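Single-stranded DNA-binding protein (Thermoanaerobacter tengcongensis, PDB 4GS3) probably binds single-stranded DNA and, as PriB, probably works in the primosome, this chain being its N-terminal oligonucleotide/oligosaccharide-binding (OB) domain. Local coordinates at residues A[19-24]-A[39-44]; A[33-38]-A[53-58]; A[73-78]-A[98-103]. All coordinates share one frame; numbering follows the deposited sequence.

Interaction 1 (A[19-24]-A[39-44])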
# COMPACT_ATOMS: atom_id res chain seq x y z
N LYS A 19 0.99 9.04 -2.99
CA LYS A 19 -0.22 9.44 -2.31
C LYS A 19 -1.29 8.38 -2.42
O LYS A 19 -1.48 7.72 -3.44
CB LYS A 19 -0.78 10.74 -2.91
CG LYS A 19 0.08 11.95 -2.48
CD LYS A 19 -0.39 13.26 -2.95
CE LYS A 19 0.61 14.38 -2.67
NZ LYS A 19 -0.14 15.66 -2.84
N VAL A 20 -2.04 8.18 -1.33
CA VAL A 20 -3.18 7.30 -1.33
C VAL A 20 -4.15 7.81 -2.38
O VAL A 20 -4.61 8.97 -2.27
CB VAL A 20 -3.82 7.22 0.07
CG1 VAL A 20 -5.09 6.35 0.05
CG2 VAL A 20 -2.81 6.70 1.11
N PHE A 21 -4.49 7.00 -3.35
CA PHE A 21 -5.28 7.41 -4.51
C PHE A 21 -6.69 6.89 -4.47
O PHE A 21 -7.64 7.55 -4.89
CB PHE A 21 -4.55 6.97 -5.77
CG PHE A 21 -5.13 7.55 -7.06
CD1 PHE A 21 -5.06 8.91 -7.31
CD2 PHE A 21 -5.70 6.70 -8.00
CE1 PHE A 21 -5.57 9.39 -8.53
CE2 PHE A 21 -6.20 7.22 -9.17
CZ PHE A 21 -6.14 8.55 -9.43
N THR A 22 -6.87 5.67 -3.99
CA THR A 22 -8.18 5.11 -3.73
C THR A 22 -8.21 4.73 -2.23
O THR A 22 -7.17 4.50 -1.63
CB THR A 22 -8.47 3.89 -4.60
OG1 THR A 22 -7.62 2.80 -4.20
CG2 THR A 22 -8.31 4.17 -6.08
N PRO A 23 -9.39 4.69 -1.62
CA PRO A 23 -9.44 4.48 -0.17
C PRO A 23 -9.09 3.04 0.23
O PRO A 23 -9.26 2.09 -0.51
CB PRO A 23 -10.85 4.80 0.22
CG PRO A 23 -11.61 4.60 -1.04
CD PRO A 23 -10.74 4.98 -2.17
N LEU A 24 -8.70 2.91 1.48
CA LEU A 24 -8.49 1.56 2.02
C LEU A 24 -9.80 0.80 1.97
O LEU A 24 -10.84 1.21 2.48
CB LEU A 24 -7.92 1.60 3.43
CG LEU A 24 -6.37 1.59 3.48
CD1 LEU A 24 -5.87 2.89 2.88
CD2 LEU A 24 -5.93 1.35 4.91
N ILE A 39 -4.87 1.79 -3.72
CA ILE A 39 -3.97 2.17 -4.78
C ILE A 39 -3.17 3.39 -4.38
O ILE A 39 -3.72 4.36 -3.84
CB ILE A 39 -4.79 2.49 -6.06
CG1 ILE A 39 -5.62 1.27 -6.49
CG2 ILE A 39 -3.89 3.01 -7.19
CD1 ILE A 39 -4.84 0.01 -6.71
N LEU A 40 -1.87 3.34 -4.66
CA LEU A 40 -0.94 4.43 -4.42
C LEU A 40 -0.60 5.08 -5.75
O LEU A 40 -0.21 4.37 -6.69
CB LEU A 40 0.33 3.89 -3.73
CG LEU A 40 1.25 4.95 -3.14
CD1 LEU A 40 0.67 5.51 -1.87
CD2 LEU A 40 2.64 4.37 -2.93
N GLU A 41 -0.68 6.41 -5.84
CA GLU A 41 -0.23 7.15 -7.00
C GLU A 41 1.20 7.59 -6.79
O GLU A 41 1.49 8.33 -5.82
CB GLU A 41 -1.14 8.37 -7.23
CG GLU A 41 -0.78 9.23 -8.40
CD GLU A 41 -1.65 10.47 -8.47
OE1 GLU A 41 -1.53 11.27 -7.51
OE2 GLU A 41 -2.40 10.60 -9.45
N VAL A 42 2.10 7.19 -7.66
CA VAL A 42 3.50 7.48 -7.53
C VAL A 42 3.98 8.22 -8.76
O VAL A 42 3.96 7.67 -9.86
CB VAL A 42 4.36 6.18 -7.33
CG1 VAL A 42 5.82 6.50 -7.15
CG2 VAL A 42 3.82 5.42 -6.11
N PRO A 43 4.42 9.49 -8.61
CA PRO A 43 4.80 10.25 -9.81
C PRO A 43 6.18 9.90 -10.34
O PRO A 43 7.12 9.74 -9.59
CB PRO A 43 4.76 11.68 -9.26
CG PRO A 43 5.17 11.55 -7.79
CD PRO A 43 4.52 10.26 -7.36
N ARG A 44 6.32 9.78 -11.66
CA ARG A 44 7.60 9.68 -12.31
C ARG A 44 8.23 11.06 -12.49
O ARG A 44 7.55 12.10 -12.38
CB ARG A 44 7.46 9.05 -13.68
CG ARG A 44 6.92 7.64 -13.65
CD ARG A 44 7.05 6.95 -15.02
NE ARG A 44 6.20 5.80 -15.11
CZ ARG A 44 5.88 5.14 -16.21
NH1 ARG A 44 6.36 5.49 -17.40
NH2 ARG A 44 5.09 4.09 -16.18
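Ile-39 O is gripped by two successive amides of the 19-24 segment: Phe-21 N at 2.8 Å from Ile-39 O in a firm bond, and Thr-22 N in a long, weak one. The next polar link ends on a side chain: Ile-39 N donates to Thr-22 OG1 over 3.0 Å, bent to 148° at the hydrogen. Thr-22 sets its hydroxyl between its own backbone N and carbonyl carbon (chi1 69°), which turns OG1 to the strand and leaves CG2 lying 3.9 Å from Ile-39 CB. Further along, Lys-19 and Glu-41 form an antiparallel hydrogen-bonded pair, Glu-41 N reaching Lys-19 O at 2.8 Å. Together these bonds join strand 14-20 to strand 33-43 in the curled sheet of the OB fold, and the threonine hydroxyl carries the pairing past the point where the first strand ends. Phe-21, one residue earlier, sets its ring obliquely against Ile-39 and Glu-41: CD2 meets Ile-39 CG2 at 4.2 Å, while CE1 is 3.5 Å from Glu-41 OE2, ring and carboxylate planes 37° apart. That carboxylate oxygen is hydrogen-bonded to Tyr-51 OH, whose ring also meets Phe-21, so the acid is held from a third strand. On the other face of the sheet, with Val-20, Leu-40 brings CD1 to 3.5 Å from Lys-19 O.

Interaction 2 (A[33-38]-A[53-58])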
# COMPACT_ATOMS: atom_id res chain seq x y z
N GLU A 33 -7.15 -11.00 11.95
CA GLU A 33 -6.38 -9.84 11.46
C GLU A 33 -7.00 -9.28 10.20
O GLU A 33 -7.24 -9.98 9.23
CB GLU A 33 -4.92 -10.31 11.23
CG GLU A 33 -3.99 -9.16 10.83
CD GLU A 33 -2.54 -9.52 10.63
OE1 GLU A 33 -2.13 -10.71 10.79
OE2 GLU A 33 -1.66 -8.67 10.34
N LYS A 34 -7.25 -7.99 10.14
CA LYS A 34 -7.92 -7.30 9.03
C LYS A 34 -6.86 -6.75 8.05
O LYS A 34 -5.90 -6.10 8.46
CB LYS A 34 -8.79 -6.16 9.52
CG LYS A 34 -9.89 -6.55 10.51
CD LYS A 34 -10.51 -5.30 11.13
CE LYS A 34 -11.91 -5.53 11.71
NZ LYS A 34 -11.85 -6.33 12.97
N PHE A 35 -7.06 -7.01 6.77
CA PHE A 35 -6.26 -6.52 5.69
C PHE A 35 -7.11 -5.62 4.78
O PHE A 35 -8.30 -5.85 4.54
CB PHE A 35 -5.60 -7.67 4.89
CG PHE A 35 -4.53 -8.38 5.70
CD1 PHE A 35 -4.93 -9.36 6.62
CD2 PHE A 35 -3.20 -8.06 5.55
CE1 PHE A 35 -3.97 -10.01 7.36
CE2 PHE A 35 -2.26 -8.72 6.32
CZ PHE A 35 -2.64 -9.67 7.23
N PHE A 36 -6.40 -4.63 4.25
CA PHE A 36 -6.98 -3.63 3.39
C PHE A 36 -6.13 -3.49 2.11
O PHE A 36 -4.91 -3.61 2.18
CB PHE A 36 -7.01 -2.30 4.07
CG PHE A 36 -7.88 -2.30 5.31
CD1 PHE A 36 -7.35 -2.79 6.50
CD2 PHE A 36 -9.16 -1.88 5.26
CE1 PHE A 36 -8.13 -2.84 7.63
CE2 PHE A 36 -9.95 -1.89 6.42
CZ PHE A 36 -9.42 -2.37 7.59
N ASN A 37 -6.78 -3.21 1.02
CA ASN A 37 -6.13 -2.90 -0.23
C ASN A 37 -6.37 -1.44 -0.58
O ASN A 37 -7.45 -0.90 -0.29
CB ASN A 37 -6.78 -3.73 -1.36
CG ASN A 37 -6.53 -5.21 -1.27
OD1 ASN A 37 -5.43 -5.68 -0.98
ND2 ASN A 37 -7.56 -5.98 -1.55
N PHE A 38 -5.42 -0.80 -1.25
CA PHE A 38 -5.62 0.54 -1.78
C PHE A 38 -4.64 0.75 -2.93
O PHE A 38 -3.66 0.03 -3.06
CB PHE A 38 -5.48 1.62 -0.72
CG PHE A 38 -4.12 1.81 -0.14
CD1 PHE A 38 -3.67 1.03 0.91
CD2 PHE A 38 -3.28 2.79 -0.62
CE1 PHE A 38 -2.45 1.23 1.49
CE2 PHE A 38 -2.04 3.01 -0.04
CZ PHE A 38 -1.64 2.22 1.02
N PRO A 53 -0.77 -1.18 -6.62
CA PRO A 53 -1.60 -1.85 -5.59
C PRO A 53 -0.82 -2.11 -4.33
O PRO A 53 0.30 -2.64 -4.35
CB PRO A 53 -1.93 -3.17 -6.27
CG PRO A 53 -0.69 -3.47 -7.10
CD PRO A 53 -0.28 -2.13 -7.63
N ILE A 54 -1.42 -1.72 -3.21
CA ILE A 54 -0.86 -1.94 -1.89
C ILE A 54 -1.84 -2.80 -1.07
O ILE A 54 -3.05 -2.61 -1.16
CB ILE A 54 -0.62 -0.62 -1.13
CG1 ILE A 54 0.03 0.47 -2.01
CG2 ILE A 54 0.18 -0.86 0.12
CD1 ILE A 54 1.38 0.15 -2.59
N THR A 55 -1.30 -3.66 -0.24
CA THR A 55 -2.05 -4.41 0.77
C THR A 55 -1.42 -4.15 2.11
O THR A 55 -0.19 -4.22 2.22
CB THR A 55 -2.09 -5.90 0.46
OG1 THR A 55 -2.77 -6.09 -0.79
CG2 THR A 55 -2.76 -6.71 1.58
N ILE A 56 -2.23 -3.85 3.10
CA ILE A 56 -1.71 -3.55 4.40
C ILE A 56 -2.59 -4.11 5.49
O ILE A 56 -3.83 -4.07 5.43
CB ILE A 56 -1.55 -2.02 4.52
CG1 ILE A 56 -0.79 -1.66 5.78
CG2 ILE A 56 -2.89 -1.26 4.44
CD1 ILE A 56 -0.13 -0.27 5.68
N SER A 57 -1.93 -4.63 6.52
CA SER A 57 -2.57 -5.07 7.75
C SER A 57 -2.94 -3.88 8.62
O SER A 57 -2.18 -2.93 8.72
CB SER A 57 -1.61 -5.90 8.56
OG SER A 57 -2.19 -6.19 9.82
N ASN A 58 -4.08 -3.97 9.29
CA ASN A 58 -4.36 -2.84 10.19
C ASN A 58 -3.43 -2.87 11.39
O ASN A 58 -3.39 -1.84 12.03
CB ASN A 58 -5.79 -2.72 10.65
CG ASN A 58 -6.24 -3.82 11.56
OD1 ASN A 58 -5.61 -4.87 11.59
ND2 ASN A 58 -7.31 -3.60 12.27
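Phe-38 sends its ring across Ile-54, its partner in an antiparallel hydrogen-bonded pair. From CB, CG stands between the backbone N and the carbonyl carbon (chi1 67°), turning the ring toward strand 49-57; CD1 then lies 4.0 Å from Ile-54 CB, CE1 is 3.6 Å from Ile-54 CG2, CZ touches both those carbons, and CE2 meets Ile-54 CG1 at 3.8 Å. Ile-54 CB thus sits over one ring face in a CH-pi contact, 17° off the normal, while Ile-56 CG2 comes in at the ring edge. On the opposite face of the sheet, Asn-37 and Thr-55 run side by side, and Thr-55 OG1 donates to Asn-37 OD1 over 2.7 Å. At the far end Ser-57 OG donates a hydrogen bond to Glu-33 OE2, 2.6 Å away, on that oxygen's anti lone pair. An alanine in place of Glu-33 would remove this acceptor and would probably leave the serine hydroxyl, which is also bonded to Arg-59 N, without its carboxylate mate. Strand 33-43 is paired on its other side with strand 25-30 and, further along, with strand 14-20, where Phe-38 packs on Val-20; strand 49-57 lies beside strand 93-105, Ile-56 touching Ala-99 and Ile-102.

Interaction 3 (A[73-78]-A[98-103])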
# COMPACT_ATOMS: atom_id res chain seq x y z
N LYS A 73 5.46 6.92 2.65
CA LYS A 73 6.56 6.07 2.19
C LYS A 73 6.24 4.66 2.63
O LYS A 73 5.97 4.42 3.83
CB LYS A 73 7.89 6.51 2.74
CG LYS A 73 9.05 5.66 2.28
CD LYS A 73 10.38 6.16 2.79
CE LYS A 73 11.53 5.37 2.30
NZ LYS A 73 12.84 5.75 2.90
N ILE A 74 6.28 3.70 1.71
CA ILE A 74 6.00 2.32 1.95
C ILE A 74 7.20 1.48 1.59
O ILE A 74 7.80 1.70 0.52
CB ILE A 74 4.79 1.82 1.15
CG1 ILE A 74 3.54 2.59 1.61
CG2 ILE A 74 4.56 0.34 1.22
CD1 ILE A 74 2.36 2.42 0.75
N GLU A 75 7.54 0.52 2.43
CA GLU A 75 8.43 -0.55 2.10
C GLU A 75 7.62 -1.84 2.15
O GLU A 75 6.88 -2.07 3.10
CB GLU A 75 9.66 -0.71 3.00
CG GLU A 75 10.71 -1.66 2.37
CD GLU A 75 10.53 -3.14 2.45
OE1 GLU A 75 11.01 -3.91 1.59
OE2 GLU A 75 9.83 -3.60 3.40
N GLY A 76 7.82 -2.74 1.19
CA GLY A 76 7.15 -4.00 1.23
C GLY A 76 7.68 -4.99 0.21
O GLY A 76 8.71 -4.80 -0.37
N GLN A 77 6.94 -6.06 0.09
CA GLN A 77 7.29 -7.21 -0.71
C GLN A 77 6.35 -7.28 -1.90
O GLN A 77 5.12 -7.17 -1.69
CB GLN A 77 7.12 -8.48 0.13
CG GLN A 77 7.60 -9.78 -0.44
CD GLN A 77 7.43 -10.94 0.53
OE1 GLN A 77 6.37 -11.07 1.13
NE2 GLN A 77 8.47 -11.68 0.76
N LEU A 78 6.82 -7.49 -3.11
CA LEU A 78 5.93 -7.64 -4.25
C LEU A 78 5.45 -9.09 -4.26
O LEU A 78 6.26 -10.01 -4.42
CB LEU A 78 6.61 -7.29 -5.57
CG LEU A 78 5.76 -7.22 -6.80
CD1 LEU A 78 4.66 -6.16 -6.67
CD2 LEU A 78 6.60 -6.93 -8.05
N PHE A 98 2.84 -5.86 -0.63
CA PHE A 98 2.45 -6.22 0.71
C PHE A 98 3.33 -5.43 1.66
O PHE A 98 4.53 -5.65 1.77
CB PHE A 98 2.60 -7.73 0.91
CG PHE A 98 1.99 -8.24 2.18
CD1 PHE A 98 0.64 -8.56 2.22
CD2 PHE A 98 2.74 -8.43 3.29
CE1 PHE A 98 0.07 -9.07 3.35
CE2 PHE A 98 2.18 -8.93 4.46
CZ PHE A 98 0.83 -9.24 4.49
N ALA A 99 2.71 -4.45 2.36
CA ALA A 99 3.47 -3.51 3.13
C ALA A 99 4.07 -4.17 4.36
O ALA A 99 3.44 -4.93 5.06
CB ALA A 99 2.56 -2.34 3.55
N ARG A 100 5.33 -3.81 4.60
CA ARG A 100 6.03 -4.15 5.84
C ARG A 100 6.20 -2.91 6.70
O ARG A 100 6.30 -3.06 7.94
CB ARG A 100 7.38 -4.80 5.51
CG ARG A 100 7.12 -6.18 4.98
CD ARG A 100 8.45 -6.88 4.85
NE ARG A 100 9.23 -6.43 3.64
CZ ARG A 100 9.77 -7.21 2.72
NH1 ARG A 100 10.45 -6.71 1.71
NH2 ARG A 100 9.66 -8.54 2.77
N ASP A 101 6.31 -1.73 6.13
CA ASP A 101 6.52 -0.51 6.87
C ASP A 101 5.83 0.59 6.12
O ASP A 101 5.81 0.61 4.88
CB ASP A 101 8.02 -0.16 7.02
CG ASP A 101 8.07 1.09 7.91
OD1 ASP A 101 7.46 1.14 8.99
OD2 ASP A 101 8.67 2.10 7.55
N ILE A 102 5.20 1.49 6.88
CA ILE A 102 4.54 2.64 6.29
C ILE A 102 4.81 3.84 7.21
O ILE A 102 4.76 3.69 8.44
CB ILE A 102 3.06 2.43 6.01
CG1 ILE A 102 2.42 3.56 5.15
CG2 ILE A 102 2.28 2.21 7.29
CD1 ILE A 102 1.15 3.13 4.42
N SER A 103 5.09 4.97 6.61
CA SER A 103 5.22 6.21 7.34
C SER A 103 4.47 7.29 6.57
O SER A 103 4.67 7.50 5.39
CB SER A 103 6.69 6.61 7.45
OG SER A 103 7.46 5.71 8.16
O HOH W 1 8.23 3.37 5.42
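Strand 73-78 runs antiparallel to 101-103, and the register slips by one where Glu-75 O takes both Arg-100 N, at 2.8 Å from it, and Asp-101 N, at 3.1 Å: a classic beta bulge. The chain turns a corner at Arg-100, at the bulge, and the arginine side chain reaches across to the same glutamate. Its guanidinium grips the carboxylate side-on, NE to Glu-75 OE2 and NH1 to Glu-75 OE1, both 2.9 Å and both straight at 172°. The two planes are only 2° apart, each oxygen using its syn lone pair, so the pair of bonds holds both groups flat and fixes their rotation. Glu-75 gets there by bending at chi2 (-80°). Outside the segments, Thr-13 OG1 also bonds Glu-75 OE1, and Arg-100 NH1 reaches Asn-12 O, tying the salt bridge to the residues leading into strand 14-20. Gln-77 CB lies over one face of the guanidinium, toward its rim, 3.7 Å from Arg-100 NH2. On the buried face Ile-74 and Ile-102 lie side by side, CG1 of the former 3.7 Å from CD1 of the latter. Across from Ala-99, Gly-76 CA passes 3.1 Å from Phe-98 O, where a beta-carbon would clash. Strand 93-105 keeps strand 71-82 as its antiparallel partner on both sides of the bulge, while strand 49-57 lies parallel to it on the other side, a pairing that closes the barrel of the OB fold.

All three interactions join neighbouring strands of one curled sheet. Interactions 1 and 2 share strand 33-43, pairing its later part with strand 14-20 and its earlier part with strand 49-57; their segments alternate along the chain, and their centres are about 14 Å apart. Interaction 3 follows both in sequence, its centre about 11 Å from that of interaction 2 and 13 Å from that of interaction 1. Strand 93-105 links it to interaction 2, Thr-55 O probably accepting a hydrogen bond from Ala-99 N, while Phe-35 packs on Phe-98. Leu-40 touches Ile-54 and Ile-74, bringing all three contacts into a common apolar interior, consistent with a single compact OB domain.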